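Local coordinates for homospermidine synthase (Legionella pneumophila subsp. pneumophila str. Philadelphia 1, PDB 2PH5), which probably makes the polyamine homospermidine and binds the dinucleotide NAD, at residues A[375-379]-A[380-384]. Sequence-based numbering, arbitrary orientation.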
ATOM      1  N   SER A 375      12.370  14.638 -15.610  1.00 23.48           N
ATOM      2  CA  SER A 375      13.640  14.039 -15.230  1.00 23.70           C
ATOM      3  C   SER A 375      13.517  12.633 -14.678  1.00 23.15           C
ATOM      4  O   SER A 375      12.688  12.367 -13.814  1.00 22.82           O
ATOM      5  CB  SER A 375      14.333  14.915 -14.183  1.00 26.43           C
ATOM      6  OG  SER A 375      15.235  14.159 -13.395  1.00 26.91           O
ATOM      7  N   THR A 376      14.342  11.732 -15.195  1.00 23.05           N
ATOM      8  CA  THR A 376      14.362  10.359 -14.726  1.00 22.55           C
ATOM      9  C   THR A 376      15.774  10.165 -14.214  1.00 21.52           C
ATOM     10  O   THR A 376      16.693   9.932 -14.994  1.00 24.74           O
ATOM     11  CB  THR A 376      14.106   9.362 -15.846  1.00 22.61           C
ATOM     12  OG1 THR A 376      12.871   9.680 -16.493  1.00 27.72           O
ATOM     13  CG2 THR A 376      14.027   7.948 -15.278  1.00 23.83           C
ATOM     14  N   LEU A 377      15.945  10.297 -12.904  1.00 20.59           N
ATOM     15  CA  LEU A 377      17.251  10.152 -12.274  1.00 20.47           C
ATOM     16  C   LEU A 377      17.283   8.913 -11.390  1.00 20.01           C
ATOM     17  O   LEU A 377      16.403   8.717 -10.553  1.00 21.41           O
ATOM     18  CB  LEU A 377      17.571  11.389 -11.420  1.00 18.83           C
ATOM     19  CG  LEU A 377      18.851  11.327 -10.571  1.00 20.14           C
ATOM     20  CD1 LEU A 377      20.058  11.300 -11.493  1.00 18.66           C
ATOM     21  CD2 LEU A 377      18.933  12.524  -9.617  1.00 17.38           C
ATOM     22  N   SER A 378      18.296   8.077 -11.580  1.00 19.59           N
ATOM     23  CA  SER A 378      18.438   6.873 -10.780  1.00 18.76           C
ATOM     24  C   SER A 378      19.356   7.197  -9.621  1.00 19.44           C
ATOM     25  O   SER A 378      20.105   8.181  -9.665  1.00 17.83           O
ATOM     26  CB  SER A 378      19.061   5.750 -11.597  1.00 19.47           C
ATOM     27  OG  SER A 378      20.411   6.056 -11.900  1.00 21.68           O
ATOM     28  N   ILE A 379      19.303   6.359  -8.592  1.00 18.98           N
ATOM     29  CA  ILE A 379      20.129   6.543  -7.412  1.00 19.92           C
ATOM     30  C   ILE A 379      21.616   6.387  -7.773  1.00 22.72           C
ATOM     31  O   ILE A 379      22.476   7.069  -7.209  1.00 24.54           O
ATOM     32  CB  ILE A 379      19.741   5.528  -6.298  1.00 19.87           C
ATOM     33  CG1 ILE A 379      20.587   5.780  -5.043  1.00 18.39           C
ATOM     34  CG2 ILE A 379      19.911   4.089  -6.794  1.00 16.63           C
ATOM     35  CD1 ILE A 379      20.321   7.122  -4.407  1.00 13.96           C
ATOM     36  N   GLN A 380      21.913   5.505  -8.728  1.00 23.35           N
ATOM     37  CA  GLN A 380      23.294   5.278  -9.149  1.00 23.35           C
ATOM     38  C   GLN A 380      23.914   6.531  -9.764  1.00 25.20           C
ATOM     39  O   GLN A 380      25.015   6.946  -9.387  1.00 24.25           O
ATOM     40  CB  GLN A 380      23.374   4.107 -10.140  1.00 21.74           C
ATOM     41  CG  GLN A 380      23.122   2.733  -9.504  1.00 23.95           C
ATOM     42  CD  GLN A 380      21.650   2.311  -9.536  1.00 26.18           C
ATOM     43  OE1 GLN A 380      20.748   3.147  -9.583  1.00 28.63           O
ATOM     44  NE2 GLN A 380      21.409   1.007  -9.498  1.00 26.45           N
ATOM     45  N   GLU A 381      23.213   7.144 -10.706  1.00 25.05           N
ATOM     46  CA  GLU A 381      23.748   8.341 -11.317  1.00 28.76           C
ATOM     47  C   GLU A 381      23.843   9.481 -10.293  1.00 30.09           C
ATOM     48  O   GLU A 381      24.807  10.251 -10.290  1.00 29.77           O
ATOM     49  CB  GLU A 381      22.892   8.750 -12.517  1.00 30.44           C
ATOM     50  CG  GLU A 381      23.280  10.088 -13.084  1.00 34.66           C
ATOM     51  CD  GLU A 381      22.946  10.237 -14.555  1.00 39.53           C
ATOM     52  OE1 GLU A 381      22.146   9.431 -15.092  1.00 41.65           O
ATOM     53  OE2 GLU A 381      23.491  11.183 -15.171  1.00 38.73           O
ATOM     54  N   ALA A 382      22.856   9.565  -9.405  1.00 30.23           N
ATOM     55  CA  ALA A 382      22.833  10.605  -8.389  1.00 30.43           C
ATOM     56  C   ALA A 382      24.020  10.495  -7.435  1.00 31.30           C
ATOM     57  O   ALA A 382      24.514  11.502  -6.928  1.00 31.86           O
ATOM     58  CB  ALA A 382      21.531  10.537  -7.605  1.00 30.06           C
ATOM     59  N   ARG A 383      24.473   9.273  -7.181  1.00 32.49           N
ATOM     60  CA  ARG A 383      25.594   9.071  -6.275  1.00 33.75           C
ATOM     61  C   ARG A 383      26.935   9.385  -6.915  1.00 34.64           C
ATOM     62  O   ARG A 383      27.879   9.771  -6.228  1.00 36.44           O
ATOM     63  CB  ARG A 383      25.596   7.641  -5.738  1.00 31.94           C
ATOM     64  CG  ARG A 383      24.668   7.459  -4.562  1.00 30.41           C
ATOM     65  CD  ARG A 383      24.465   6.005  -4.195  1.00 27.74           C
ATOM     66  NE  ARG A 383      23.587   5.891  -3.033  1.00 25.02           N
ATOM     67  CZ  ARG A 383      22.942   4.785  -2.676  1.00 24.18           C
ATOM     68  NH1 ARG A 383      23.069   3.675  -3.394  1.00 22.19           N
ATOM     69  NH2 ARG A 383      22.168   4.794  -1.597  1.00 22.02           N
ATOM     70  N   GLN A 384      27.038   9.225  -8.225  1.00 35.27           N
ATOM     71  CA  GLN A 384      28.305   9.534  -8.859  1.00 36.89           C
ATOM     72  C   GLN A 384      28.382  11.042  -9.092  1.00 34.38           C
ATOM     73  O   GLN A 384      29.470  11.601  -9.223  1.00 35.16           O
ATOM     74  CB  GLN A 384      28.462   8.767 -10.178  1.00 39.15           C
ATOM     75  CG  GLN A 384      27.511   9.186 -11.260  1.00 45.12           C
ATOM     76  CD  GLN A 384      27.849   8.568 -12.617  1.00 49.40           C
ATOM     77  OE1 GLN A 384      27.922   7.341 -12.756  1.00 50.13           O
ATOM     78  NE2 GLN A 384      28.047   9.422 -13.627  1.00 48.13           N
TER
HETATM   79  O   HOH W   1      19.815   8.055 -14.576  1.00 18.82           O
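Ser-378 OG leans forward over the start of helix 379-385 and accepts the backbone N-H of Glu-381 in a nearly straight bond, OG to N 3.2 Å with 172° at the hydrogen. The torsion that puts it there is chi1 of 68°, which tucks OG between its own N and carbonyl carbon. This is a classic N-cap, and it sits exactly where strand 370-378, an inner strand of the mixed sheet in the C-terminal saccharopine-dehydrogenase-like domain, gives way to the helix, the axes of 375-378 and 380-384 lying 75° apart. The carbonyl of Ser-378 adds the first regular helical bond, its O 3.1 Å from Ala-382 N. A water bridges the same corner: it donates to Glu-381 OE1 at 2.8 Å and accepts weakly from Ser-378 N. On the buried flank Leu-377 forks round the helix start, CD1 lying against Glu-381 CG and CD2 against Ala-382 CB, each at 3.8 Å; Leu-394 of helix 391-408 touches both Leu-377 and Ala-382. One turn on, the guanidinium of Arg-383 lays a face on Ile-379, whose CG1 stands 3.4 Å above the plane, over its centre. With CG1 anti to the backbone N, the ethyl branch meets that face. Arg-383 NH2 donates to the carbonyl of Ile-352, while Gln-380 NE2 reaches Asp-354, so both polar ends tie the helix back to strand 352-364.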